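AlyGC (Glaciecola chathamensis, PDB 5GKD) degrades alginate as a polysaccharide lyase of family 6, probably by beta-elimination, and carries a bound calcium ion. Local coordinates at residues A493-R499 and Y517-A523; N542-A546 and S570-E576; A546-F552 and E576-F582; M640-N646 and M670-N676. All blocks are in the same frame, centred on the assembly; numbering follows the deposited sequence.

Interaction 1 (A493-R499 and Y517-A523)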
# COMPACT_ATOMS: atom_id res chain seq x y z
N ALA A 493 -1.73 -26.69 22.38
CA ALA A 493 -2.66 -25.59 22.12
C ALA A 493 -2.76 -25.48 20.63
O ALA A 493 -1.82 -25.16 20.00
CB ALA A 493 -2.19 -24.29 22.71
N VAL A 494 -3.92 -25.76 20.11
CA VAL A 494 -4.21 -25.77 18.70
C VAL A 494 -5.01 -24.55 18.32
O VAL A 494 -6.02 -24.31 18.87
CB VAL A 494 -4.96 -27.05 18.33
CG1 VAL A 494 -5.11 -27.19 16.84
CG2 VAL A 494 -4.23 -28.26 18.87
N ILE A 495 -4.52 -23.79 17.36
CA ILE A 495 -5.18 -22.56 16.92
C ILE A 495 -5.74 -22.79 15.53
O ILE A 495 -5.01 -23.19 14.61
CB ILE A 495 -4.22 -21.36 16.95
CG1 ILE A 495 -3.76 -21.09 18.39
CG2 ILE A 495 -4.89 -20.12 16.36
CD1 ILE A 495 -2.37 -20.44 18.51
N PHE A 496 -7.04 -22.57 15.37
CA PHE A 496 -7.73 -22.78 14.10
C PHE A 496 -8.17 -21.43 13.54
O PHE A 496 -9.21 -20.90 13.95
CB PHE A 496 -8.95 -23.68 14.26
CG PHE A 496 -8.63 -25.11 14.56
CD1 PHE A 496 -8.16 -25.96 13.58
CD2 PHE A 496 -8.85 -25.62 15.82
CE1 PHE A 496 -7.90 -27.28 13.86
CE2 PHE A 496 -8.59 -26.95 16.10
CZ PHE A 496 -8.11 -27.77 15.12
N PRO A 497 -7.44 -20.85 12.58
CA PRO A 497 -7.96 -19.67 11.89
C PRO A 497 -9.18 -20.00 11.04
O PRO A 497 -9.24 -21.03 10.37
CB PRO A 497 -6.77 -19.23 11.02
CG PRO A 497 -6.01 -20.51 10.79
CD PRO A 497 -6.13 -21.27 12.06
N GLN A 498 -10.15 -19.10 11.07
CA GLN A 498 -11.30 -19.19 10.20
C GLN A 498 -11.41 -17.99 9.27
O GLN A 498 -12.34 -17.95 8.45
CB GLN A 498 -12.59 -19.33 11.01
CG GLN A 498 -12.64 -20.59 11.86
CD GLN A 498 -13.83 -20.62 12.80
OE1 GLN A 498 -13.78 -20.08 13.90
NE2 GLN A 498 -14.92 -21.25 12.37
N ARG A 499 -10.50 -17.01 9.37
CA ARG A 499 -10.47 -15.84 8.50
C ARG A 499 -9.25 -15.89 7.59
O ARG A 499 -8.35 -16.71 7.76
CB ARG A 499 -10.46 -14.54 9.33
CG ARG A 499 -11.63 -14.37 10.30
CD ARG A 499 -12.88 -13.76 9.65
NE ARG A 499 -13.61 -14.70 8.80
CZ ARG A 499 -14.48 -15.60 9.26
NH1 ARG A 499 -14.75 -15.68 10.56
NH2 ARG A 499 -15.10 -16.43 8.41
N TYR A 517 0.54 -24.43 17.95
CA TYR A 517 0.23 -25.31 16.84
C TYR A 517 -0.92 -24.69 16.06
O TYR A 517 -1.98 -24.40 16.63
CB TYR A 517 -0.14 -26.71 17.36
CG TYR A 517 -0.19 -27.77 16.30
CD1 TYR A 517 -1.30 -27.88 15.46
CD2 TYR A 517 0.85 -28.68 16.14
CE1 TYR A 517 -1.36 -28.85 14.47
CE2 TYR A 517 0.79 -29.66 15.15
CZ TYR A 517 -0.32 -29.73 14.32
OH TYR A 517 -0.39 -30.70 13.34
N VAL A 518 -0.72 -24.48 14.77
CA VAL A 518 -1.72 -23.85 13.92
C VAL A 518 -2.09 -24.81 12.82
O VAL A 518 -1.23 -25.23 12.04
CB VAL A 518 -1.25 -22.51 13.33
CG1 VAL A 518 -2.34 -21.94 12.41
CG2 VAL A 518 -0.94 -21.50 14.42
N ASP A 519 -3.37 -25.14 12.74
CA ASP A 519 -3.95 -25.91 11.65
C ASP A 519 -4.91 -24.97 10.93
O ASP A 519 -5.96 -24.61 11.47
CB ASP A 519 -4.66 -27.15 12.19
CG ASP A 519 -5.38 -27.95 11.12
OD1 ASP A 519 -5.25 -27.64 9.92
OD2 ASP A 519 -6.10 -28.90 11.49
N ALA A 520 -4.54 -24.57 9.71
CA ALA A 520 -5.32 -23.63 8.91
C ALA A 520 -6.36 -24.31 8.02
O ALA A 520 -6.82 -23.71 7.05
CB ALA A 520 -4.38 -22.80 8.04
N THR A 521 -6.73 -25.56 8.34
CA THR A 521 -7.73 -26.29 7.56
C THR A 521 -9.02 -25.49 7.34
O THR A 521 -9.62 -25.56 6.26
CB THR A 521 -8.04 -27.61 8.27
OG1 THR A 521 -6.91 -28.49 8.15
CG2 THR A 521 -9.31 -28.28 7.70
N ASN A 522 -9.44 -24.70 8.32
CA ASN A 522 -10.74 -24.05 8.27
C ASN A 522 -10.68 -22.60 7.80
O ASN A 522 -11.69 -21.90 7.91
CB ASN A 522 -11.38 -24.12 9.63
CG ASN A 522 -11.46 -25.54 10.12
OD1 ASN A 522 -10.60 -26.01 10.85
ND2 ASN A 522 -12.48 -26.24 9.67
N ALA A 523 -9.55 -22.14 7.28
CA ALA A 523 -9.49 -20.81 6.70
C ALA A 523 -10.45 -20.71 5.51
O ALA A 523 -10.81 -21.71 4.91
CB ALA A 523 -8.06 -20.51 6.24
O HOH W 1 -8.34 -23.68 10.65
O HOH W 2 -13.75 -20.06 7.15
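Asp519 meets the Phe496 ring at a slant: CD1 comes to 3.3 Å from the backbone O of Asp519, while CE1 lies 3.4 Å from the carboxylate oxygen OD2. Ring and carboxylate planes are turned 55° against each other. The amide of Asn522 approaches at a slant as well, its OD1 being 3.7 Å from Phe496 CD1. Water 1 sits at the ring edge, in plane, and Trp472 of the neighbouring strand 469-473 stacks on the ring. The Tyr517 ring runs alongside Val494, both side chains pointing the same way, with CG1 of the valine against CD1. On the other side of the sheet Ile495 packs on Val518. This is the in-register stacking of like positions that defines a parallel beta-helix, here strand 493-497 between 469-473 and 517-519. Ile495 holds the pairing from both of its backbone ends, its N donating to Tyr517 O at 2.7 Å and its O accepting from Asp519 N. Pro497 then brings no N-H of its own, and its CG rests 3.9 Å from Ala520 CB while CD packs on Val518 CG1. Beyond it direct backbone bonding stops as 520-523 makes a type I turn, and water 1 bridges the segments: it is hydrogen-bonded to Pro497 O (2.8 Å) and Asp519 O and accepts from Asn522 N. Asp519, its CG extended opposite the backbone N (chi1 175°), forms an Asx turn: OD1 takes Thr521 N from above the carboxylate plane and Thr521 OG1, at 2.6 Å, on its syn lone pair, with Asn554 ND2 as a further donor.

Interaction 2 (N542-A546 and S570-E576)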
# COMPACT_ATOMS: atom_id res chain seq x y z
N ASN A 542 8.93 0.21 13.06
CA ASN A 542 9.40 -1.15 12.76
C ASN A 542 8.70 -2.17 13.67
O ASN A 542 7.99 -1.82 14.61
CB ASN A 542 10.92 -1.25 12.93
CG ASN A 542 11.69 -0.26 12.07
OD1 ASN A 542 11.19 0.23 11.06
ND2 ASN A 542 12.92 0.04 12.46
N TYR A 543 8.92 -3.46 13.40
CA TYR A 543 8.34 -4.50 14.24
C TYR A 543 9.33 -5.65 14.38
O TYR A 543 10.28 -5.77 13.62
CB TYR A 543 6.99 -5.02 13.68
CG TYR A 543 7.14 -5.76 12.38
CD1 TYR A 543 7.25 -5.08 11.17
CD2 TYR A 543 7.22 -7.14 12.36
CE1 TYR A 543 7.41 -5.75 9.99
CE2 TYR A 543 7.36 -7.82 11.17
CZ TYR A 543 7.47 -7.13 9.99
OH TYR A 543 7.64 -7.82 8.82
N ARG A 544 9.08 -6.50 15.38
CA ARG A 544 9.85 -7.70 15.65
C ARG A 544 8.94 -8.93 15.61
O ARG A 544 7.82 -8.89 16.12
CB ARG A 544 10.54 -7.62 17.03
CG ARG A 544 11.62 -6.55 17.14
CD ARG A 544 11.97 -6.25 18.59
NE ARG A 544 10.99 -5.37 19.22
CZ ARG A 544 10.70 -5.39 20.52
NH1 ARG A 544 11.31 -6.25 21.32
NH2 ARG A 544 9.79 -4.57 21.01
N LEU A 545 9.43 -10.02 15.03
CA LEU A 545 8.68 -11.27 14.96
C LEU A 545 9.61 -12.43 15.31
O LEU A 545 10.63 -12.63 14.64
CB LEU A 545 8.07 -11.46 13.56
CG LEU A 545 7.38 -12.79 13.26
CD1 LEU A 545 6.27 -13.06 14.24
CD2 LEU A 545 6.86 -12.82 11.83
N ALA A 546 9.27 -13.18 16.36
CA ALA A 546 10.01 -14.36 16.79
C ALA A 546 9.08 -15.56 16.81
O ALA A 546 7.96 -15.47 17.32
CB ALA A 546 10.63 -14.16 18.18
N SER A 570 6.87 -1.79 5.00
CA SER A 570 7.00 -2.27 6.36
C SER A 570 8.44 -2.69 6.62
O SER A 570 9.20 -2.96 5.68
CB SER A 570 6.04 -3.45 6.63
OG SER A 570 6.42 -4.61 5.90
N PHE A 571 8.83 -2.75 7.89
CA PHE A 571 10.22 -3.06 8.21
C PHE A 571 10.31 -3.85 9.51
O PHE A 571 9.92 -3.35 10.57
CB PHE A 571 11.08 -1.80 8.29
CG PHE A 571 12.57 -2.10 8.38
CD1 PHE A 571 13.33 -2.28 7.24
CD2 PHE A 571 13.19 -2.23 9.62
CE1 PHE A 571 14.68 -2.58 7.32
CE2 PHE A 571 14.54 -2.52 9.71
CZ PHE A 571 15.28 -2.69 8.56
N ALA A 572 10.81 -5.08 9.42
CA ALA A 572 11.09 -5.90 10.59
C ALA A 572 12.53 -5.68 11.06
O ALA A 572 13.48 -5.99 10.33
CB ALA A 572 10.86 -7.38 10.28
N ASP A 573 12.69 -5.16 12.28
CA ASP A 573 14.01 -5.16 12.92
C ASP A 573 14.61 -6.57 12.95
O ASP A 573 15.83 -6.73 12.81
CB ASP A 573 13.92 -4.58 14.33
CG ASP A 573 13.92 -3.03 14.34
OD1 ASP A 573 14.76 -2.42 13.68
OD2 ASP A 573 13.10 -2.42 15.05
N TYR A 574 13.78 -7.59 13.14
CA TYR A 574 14.22 -8.95 12.86
C TYR A 574 13.02 -9.86 12.73
O TYR A 574 11.96 -9.61 13.32
CB TYR A 574 15.18 -9.52 13.93
CG TYR A 574 14.61 -9.63 15.33
CD1 TYR A 574 13.81 -10.71 15.71
CD2 TYR A 574 14.90 -8.67 16.28
CE1 TYR A 574 13.31 -10.80 17.02
CE2 TYR A 574 14.40 -8.74 17.56
CZ TYR A 574 13.61 -9.80 17.93
OH TYR A 574 13.16 -9.84 19.22
N ILE A 575 13.20 -10.92 11.96
CA ILE A 575 12.32 -12.07 11.92
C ILE A 575 13.19 -13.27 12.28
O ILE A 575 14.20 -13.53 11.61
CB ILE A 575 11.67 -12.25 10.54
CG1 ILE A 575 10.78 -11.04 10.24
CG2 ILE A 575 10.85 -13.51 10.49
CD1 ILE A 575 10.40 -10.94 8.79
N GLU A 576 12.82 -13.98 13.34
CA GLU A 576 13.61 -15.11 13.82
C GLU A 576 12.74 -16.35 13.97
O GLU A 576 11.74 -16.33 14.68
CB GLU A 576 14.28 -14.79 15.15
CG GLU A 576 15.61 -15.50 15.28
CD GLU A 576 15.97 -15.82 16.70
OE1 GLU A 576 17.15 -16.18 16.92
OE2 GLU A 576 15.09 -15.70 17.57
O HOH W 3 8.48 -6.25 6.68
O HOH W 4 13.64 -8.10 21.03
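Tyr543 and Tyr574 each hold CG between the backbone N and the carbonyl carbon (chi1 67° and 61°), which folds the first ring over Ala572 and the second against Arg544. The setting is a corner of a parallel beta-helix, where strands 543-548 and 572-578 run side by side and the second strand turns a corner at Asp573. On the side of Tyr543, the methyl of Ala572 lies over one ring face, its CB 3.8 Å from the centroid in a CH-pi contact displaced toward the phenol end, with CB 3.4 Å from CZ. On the side of Arg544 a second CH-pi contact forms, with Arg544 CB over one face of the Tyr574 ring, 4.2 Å from its centroid. The arginine chain continues across CE2 of that ring and then bends, leaving the guanidinium plane steep to it at 73°. Water 4, in the plane of both groups, links Arg544 NH1 to Tyr574 OH, while NH2 is held by Val434 O and Phe436 supplies a cation-pi partner.

Backbone bonds flank the corner: Tyr543 N reaches Phe571 O, and further on Leu545 N meets Tyr574 O before Leu545 O receives Glu576 N. At the start of the contact Asn542 lays its amide beside the Phe571 ring and gives a weak bond from ND2 to Asp573 OD1. Its stronger partners are Lys119 NZ and Ile176 O, so this corner faces the calcium-bearing beta-helix of the same chain. At the phenol end of Tyr543, water 3 bridges OH (2.8 Å) and Ser570 OG (2.7 Å), the latter accepting and also hydrogen-bonded to Gly567 O.

Interaction 3 (A546-F552 and E576-F582)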
# COMPACT_ATOMS: atom_id res chain seq x y z
N ALA A 546 9.27 -13.18 16.36
CA ALA A 546 10.01 -14.36 16.79
C ALA A 546 9.08 -15.56 16.81
O ALA A 546 7.96 -15.47 17.32
CB ALA A 546 10.63 -14.16 18.18
N ILE A 547 9.54 -16.68 16.26
CA ILE A 547 8.76 -17.90 16.13
C ILE A 547 9.61 -19.06 16.62
O ILE A 547 10.67 -19.34 16.04
CB ILE A 547 8.30 -18.12 14.68
CG1 ILE A 547 7.36 -16.99 14.26
CG2 ILE A 547 7.61 -19.47 14.52
CD1 ILE A 547 6.99 -17.04 12.84
N LYS A 548 9.17 -19.73 17.68
CA LYS A 548 9.96 -20.77 18.35
C LYS A 548 9.09 -21.97 18.65
O LYS A 548 7.97 -21.81 19.15
CB LYS A 548 10.57 -20.26 19.66
CG LYS A 548 11.18 -18.90 19.57
CD LYS A 548 11.56 -18.34 20.93
CE LYS A 548 12.20 -16.96 20.73
NZ LYS A 548 12.64 -16.30 21.99
N ASN A 549 9.60 -23.17 18.38
CA ASN A 549 8.98 -24.41 18.84
C ASN A 549 7.55 -24.58 18.32
O ASN A 549 6.72 -25.21 18.97
CB ASN A 549 8.96 -24.49 20.37
CG ASN A 549 10.31 -24.18 20.98
OD1 ASN A 549 10.45 -23.26 21.77
ND2 ASN A 549 11.32 -24.96 20.60
N SER A 550 7.24 -24.03 17.15
CA SER A 550 5.85 -24.00 16.72
C SER A 550 5.67 -24.80 15.44
O SER A 550 6.62 -25.09 14.72
CB SER A 550 5.37 -22.55 16.52
OG SER A 550 5.45 -21.84 17.73
N THR A 551 4.42 -25.13 15.17
CA THR A 551 4.07 -25.96 14.03
C THR A 551 2.92 -25.31 13.29
O THR A 551 1.94 -24.86 13.90
CB THR A 551 3.68 -27.38 14.47
OG1 THR A 551 4.73 -27.93 15.26
CG2 THR A 551 3.42 -28.27 13.27
N PHE A 552 3.02 -25.27 11.96
CA PHE A 552 2.03 -24.60 11.13
C PHE A 552 1.73 -25.52 9.96
O PHE A 552 2.63 -25.85 9.20
CB PHE A 552 2.55 -23.23 10.65
CG PHE A 552 3.04 -22.33 11.77
CD1 PHE A 552 4.35 -22.38 12.19
CD2 PHE A 552 2.17 -21.45 12.40
CE1 PHE A 552 4.80 -21.58 13.20
CE2 PHE A 552 2.61 -20.65 13.43
CZ PHE A 552 3.93 -20.71 13.83
N GLU A 576 12.82 -13.98 13.34
CA GLU A 576 13.61 -15.11 13.82
C GLU A 576 12.74 -16.35 13.97
O GLU A 576 11.74 -16.33 14.68
CB GLU A 576 14.28 -14.79 15.15
CG GLU A 576 15.61 -15.50 15.28
CD GLU A 576 15.97 -15.82 16.70
OE1 GLU A 576 17.15 -16.18 16.92
OE2 GLU A 576 15.09 -15.70 17.57
N VAL A 577 13.15 -17.43 13.31
CA VAL A 577 12.45 -18.72 13.35
C VAL A 577 13.42 -19.76 13.89
O VAL A 577 14.49 -19.98 13.30
CB VAL A 577 11.94 -19.12 11.96
CG1 VAL A 577 11.24 -20.45 12.03
CG2 VAL A 577 11.00 -18.04 11.40
N GLN A 578 13.05 -20.41 15.00
CA GLN A 578 13.86 -21.44 15.64
C GLN A 578 13.01 -22.67 15.90
O GLN A 578 11.89 -22.56 16.40
CB GLN A 578 14.46 -20.96 16.97
CG GLN A 578 15.39 -19.77 16.89
CD GLN A 578 16.70 -20.10 16.21
OE1 GLN A 578 17.06 -21.27 16.07
NE2 GLN A 578 17.41 -19.08 15.77
N ASP A 579 13.54 -23.85 15.56
CA ASP A 579 12.97 -25.13 16.00
C ASP A 579 11.48 -25.23 15.69
O ASP A 579 10.67 -25.54 16.56
CB ASP A 579 13.21 -25.33 17.50
CG ASP A 579 14.67 -25.09 17.91
OD1 ASP A 579 15.54 -25.80 17.38
OD2 ASP A 579 14.94 -24.20 18.73
N SER A 580 11.11 -24.96 14.44
CA SER A 580 9.70 -24.88 14.06
C SER A 580 9.44 -25.69 12.79
O SER A 580 10.34 -25.93 11.99
CB SER A 580 9.26 -23.41 13.86
OG SER A 580 9.34 -22.69 15.09
N GLN A 581 8.20 -26.13 12.63
CA GLN A 581 7.84 -26.98 11.50
C GLN A 581 6.74 -26.34 10.67
O GLN A 581 5.82 -25.73 11.21
CB GLN A 581 7.37 -28.36 11.94
CG GLN A 581 7.72 -28.74 13.37
CD GLN A 581 9.20 -28.75 13.65
OE1 GLN A 581 9.97 -29.15 12.84
NE2 GLN A 581 9.59 -28.32 14.82
N PHE A 582 6.82 -26.51 9.36
CA PHE A 582 5.86 -25.95 8.43
C PHE A 582 5.53 -27.02 7.41
O PHE A 582 6.45 -27.60 6.82
CB PHE A 582 6.43 -24.71 7.73
CG PHE A 582 6.95 -23.66 8.68
CD1 PHE A 582 8.19 -23.80 9.28
CD2 PHE A 582 6.20 -22.53 8.97
CE1 PHE A 582 8.66 -22.84 10.16
CE2 PHE A 582 6.67 -21.57 9.85
CZ PHE A 582 7.90 -21.72 10.44
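Phe552 can be followed outward along Phe582, the equivalent residue on the next coil of the parallel beta-helix. With CG opposite the carbonyl carbon (chi1 -53°), its CB lies 4.1 Å from Phe582 CD2 and looks toward Gln581 O, which sits near the ring plane at an edge. Of the ring atoms, CD1 makes the close approach, 3.4 Å to Phe582 CE2, and CE1 follows at 3.8 Å from the same atom. The planes are only 18° from parallel, yet they are slid apart, with centroids 5.2 Å from each other, so the rings overlap little. Phe563 meets both edge-to-face, joining the pair in the interior of the coil.

Ahead of the phenylalanines the two segments turn in step at Asn549 and Asp579, and the serines after them form a ladder. Each serine OG donates back to a backbone carbonyl of its own segment, Ser550 to Lys548 O and Ser580 to Gln578 O; the ladder goes on to Ser612, whose OG receives Ser580 N. Gln578 O also accepts Asn549 N, at 3.1 Å. The rung between the segments is Ser550 N to Ser580 OG, 3.2 Å long and almost straight at 173°.

Interaction 4 (M640-N646 and M670-N676)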
# COMPACT_ATOMS: atom_id res chain seq x y z
N MET A 640 20.56 -18.87 7.51
CA MET A 640 19.75 -20.09 7.57
C MET A 640 20.65 -21.30 7.80
O MET A 640 21.46 -21.64 6.93
CB MET A 640 18.92 -20.26 6.31
CG MET A 640 17.94 -19.15 6.11
SD MET A 640 16.64 -19.53 4.94
CE MET A 640 15.73 -17.97 4.96
N ASN A 641 20.48 -21.96 8.94
CA ASN A 641 21.36 -23.03 9.37
C ASN A 641 20.55 -24.21 9.89
O ASN A 641 19.58 -24.03 10.63
CB ASN A 641 22.32 -22.59 10.48
CG ASN A 641 23.13 -21.39 10.10
OD1 ASN A 641 23.56 -21.25 8.96
ND2 ASN A 641 23.35 -20.51 11.06
N ASN A 642 21.00 -25.41 9.54
CA ASN A 642 20.57 -26.64 10.20
C ASN A 642 19.09 -26.91 9.98
O ASN A 642 18.41 -27.45 10.85
CB ASN A 642 20.89 -26.59 11.70
CG ASN A 642 22.38 -26.59 11.97
OD1 ASN A 642 23.00 -27.65 11.91
ND2 ASN A 642 22.98 -25.42 12.24
N ASN A 643 18.58 -26.54 8.81
CA ASN A 643 17.19 -26.78 8.46
C ASN A 643 17.09 -27.95 7.49
O ASN A 643 18.04 -28.29 6.80
CB ASN A 643 16.54 -25.54 7.81
CG ASN A 643 16.72 -24.28 8.63
OD1 ASN A 643 16.07 -24.08 9.66
ND2 ASN A 643 17.60 -23.42 8.17
N ILE A 644 15.90 -28.52 7.43
CA ILE A 644 15.55 -29.52 6.44
C ILE A 644 14.40 -28.98 5.63
O ILE A 644 13.33 -28.68 6.18
CB ILE A 644 15.19 -30.87 7.08
CG1 ILE A 644 16.40 -31.46 7.81
CG2 ILE A 644 14.66 -31.85 6.04
CD1 ILE A 644 16.56 -30.97 9.23
N PHE A 645 14.60 -28.84 4.32
CA PHE A 645 13.59 -28.35 3.41
C PHE A 645 13.24 -29.46 2.43
O PHE A 645 14.12 -29.94 1.70
CB PHE A 645 14.09 -27.11 2.64
CG PHE A 645 14.67 -26.00 3.51
CD1 PHE A 645 13.88 -25.28 4.39
CD2 PHE A 645 16.00 -25.63 3.37
CE1 PHE A 645 14.41 -24.23 5.15
CE2 PHE A 645 16.55 -24.60 4.14
CZ PHE A 645 15.74 -23.89 5.03
N ASN A 646 11.97 -29.88 2.40
CA ASN A 646 11.50 -30.92 1.48
C ASN A 646 10.44 -30.39 0.54
O ASN A 646 9.47 -29.76 0.99
CB ASN A 646 10.92 -32.14 2.22
CG ASN A 646 11.85 -32.70 3.28
OD1 ASN A 646 12.82 -33.40 2.97
ND2 ASN A 646 11.53 -32.44 4.55
N MET A 670 24.25 -19.65 4.61
CA MET A 670 23.45 -20.87 4.56
C MET A 670 24.34 -22.06 4.85
O MET A 670 25.25 -22.37 4.08
CB MET A 670 22.77 -21.04 3.19
CG MET A 670 21.38 -20.42 3.05
SD MET A 670 21.39 -18.62 3.00
CE MET A 670 22.71 -18.33 1.89
N THR A 671 24.05 -22.76 5.95
CA THR A 671 24.98 -23.70 6.56
C THR A 671 24.24 -24.93 7.04
O THR A 671 23.23 -24.82 7.73
CB THR A 671 25.71 -22.99 7.73
OG1 THR A 671 26.97 -22.49 7.28
CG2 THR A 671 25.89 -23.88 8.93
N THR A 672 24.72 -26.11 6.65
CA THR A 672 24.28 -27.37 7.25
C THR A 672 22.78 -27.61 7.04
O THR A 672 22.09 -28.14 7.91
CB THR A 672 24.63 -27.41 8.74
OG1 THR A 672 25.95 -26.89 8.93
CG2 THR A 672 24.63 -28.83 9.28
N ASN A 673 22.27 -27.22 5.88
CA ASN A 673 20.88 -27.47 5.55
C ASN A 673 20.78 -28.67 4.62
O ASN A 673 21.75 -29.09 4.01
CB ASN A 673 20.23 -26.25 4.87
CG ASN A 673 20.39 -24.96 5.66
OD1 ASN A 673 19.70 -24.75 6.65
ND2 ASN A 673 21.28 -24.09 5.20
N GLU A 674 19.57 -29.21 4.51
CA GLU A 674 19.21 -30.15 3.46
C GLU A 674 18.14 -29.52 2.57
O GLU A 674 17.09 -29.09 3.05
CB GLU A 674 18.68 -31.47 4.04
CG GLU A 674 19.59 -32.16 5.04
CD GLU A 674 18.95 -33.42 5.62
OE1 GLU A 674 17.97 -33.93 5.02
OE2 GLU A 674 19.42 -33.90 6.68
N PHE A 675 18.41 -29.48 1.27
CA PHE A 675 17.45 -29.05 0.26
C PHE A 675 17.09 -30.27 -0.57
O PHE A 675 17.81 -30.61 -1.52
CB PHE A 675 18.00 -27.92 -0.61
CG PHE A 675 18.13 -26.59 0.08
CD1 PHE A 675 19.21 -26.33 0.91
CD2 PHE A 675 17.21 -25.57 -0.15
CE1 PHE A 675 19.35 -25.10 1.53
CE2 PHE A 675 17.34 -24.34 0.47
CZ PHE A 675 18.42 -24.11 1.31
N ASN A 676 15.99 -30.92 -0.23
CA ASN A 676 15.58 -32.18 -0.84
C ASN A 676 14.46 -31.94 -1.84
O ASN A 676 13.39 -31.44 -1.47
CB ASN A 676 15.16 -33.19 0.22
CG ASN A 676 16.24 -33.41 1.27
OD1 ASN A 676 17.43 -33.35 0.96
ND2 ASN A 676 15.84 -33.67 2.50
O HOH W 5 20.14 -30.16 8.66
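Asn643 and Asn673 carry most of the side-chain hydrogen bonding, as one rung of an asparagine ladder, a feature known from pectate-lyase-like parallel beta-helices. Their amides lie side by side and point the same way, planes 2° apart. Asn673 OD1 takes two bonds, from Asn643 ND2 at 2.9 Å and from Asn643 N at 3.0 Å, and the two donors arrive from opposite faces of its plane. Asn673 ND2 in turn gives one proton to Met640 O (3.0 Å), which it meets from above the carbonyl plane while Thr671 N approaches within that plane. Two bonds therefore grip this carbonyl, and the asparagine amide is fixed in rotation at both ends. A second amide pair lies further along, where Asn676 ND2 points at Asn646 OD1 over 3.1 Å in a nearly straight bond (168°); its other link, to Glu674 OE1, is weak.

Backbone bonds supply the regular part of the contact. Asn642 N reaches Thr671 O before the turn, and after it Glu674 N, Phe645 N and Asn676 N continue the parallel pairing, each with a partner across.

Apolar packing centres on Phe645, whose CD2 stands 3.4 Å above one face of the Phe675 ring, toward its rim. The planes meet obliquely, at 49°, and Met640 CB against Met670 CG extends this inward-facing side.

The asparagine ladder runs on to Asn697 of strand 691-700 through Asn673 ND2, and on the other side Asn643 OD1 receives Ser612 N, between strands 606-610 and 613-617; loop residue Ile621 covers both Met640 and Phe645.

All four contacts join successive coils of the C-terminal beta-helix and belong to the same network of parallel strands. Interaction 1 comes first along the chain, then interactions 2 and 3, whose segments alternate, then interaction 4. Interactions 2 and 3 both use strands 543-548 and 572-578, share Ala546 and Glu576, and have centres about 15 Å apart; interaction 3 continues onto 551-555 and 581-585. The centre of interaction 1 also lies about 15 Å from that of interaction 3, and the two touch, because strand 517-519 neighbours 551-555. Interaction 4, centred about 14 Å from interaction 3, does not touch it. The same coil-to-coil pairing thus repeats along the C-terminal helix, with interaction 2 toward the calcium-binding beta-helix.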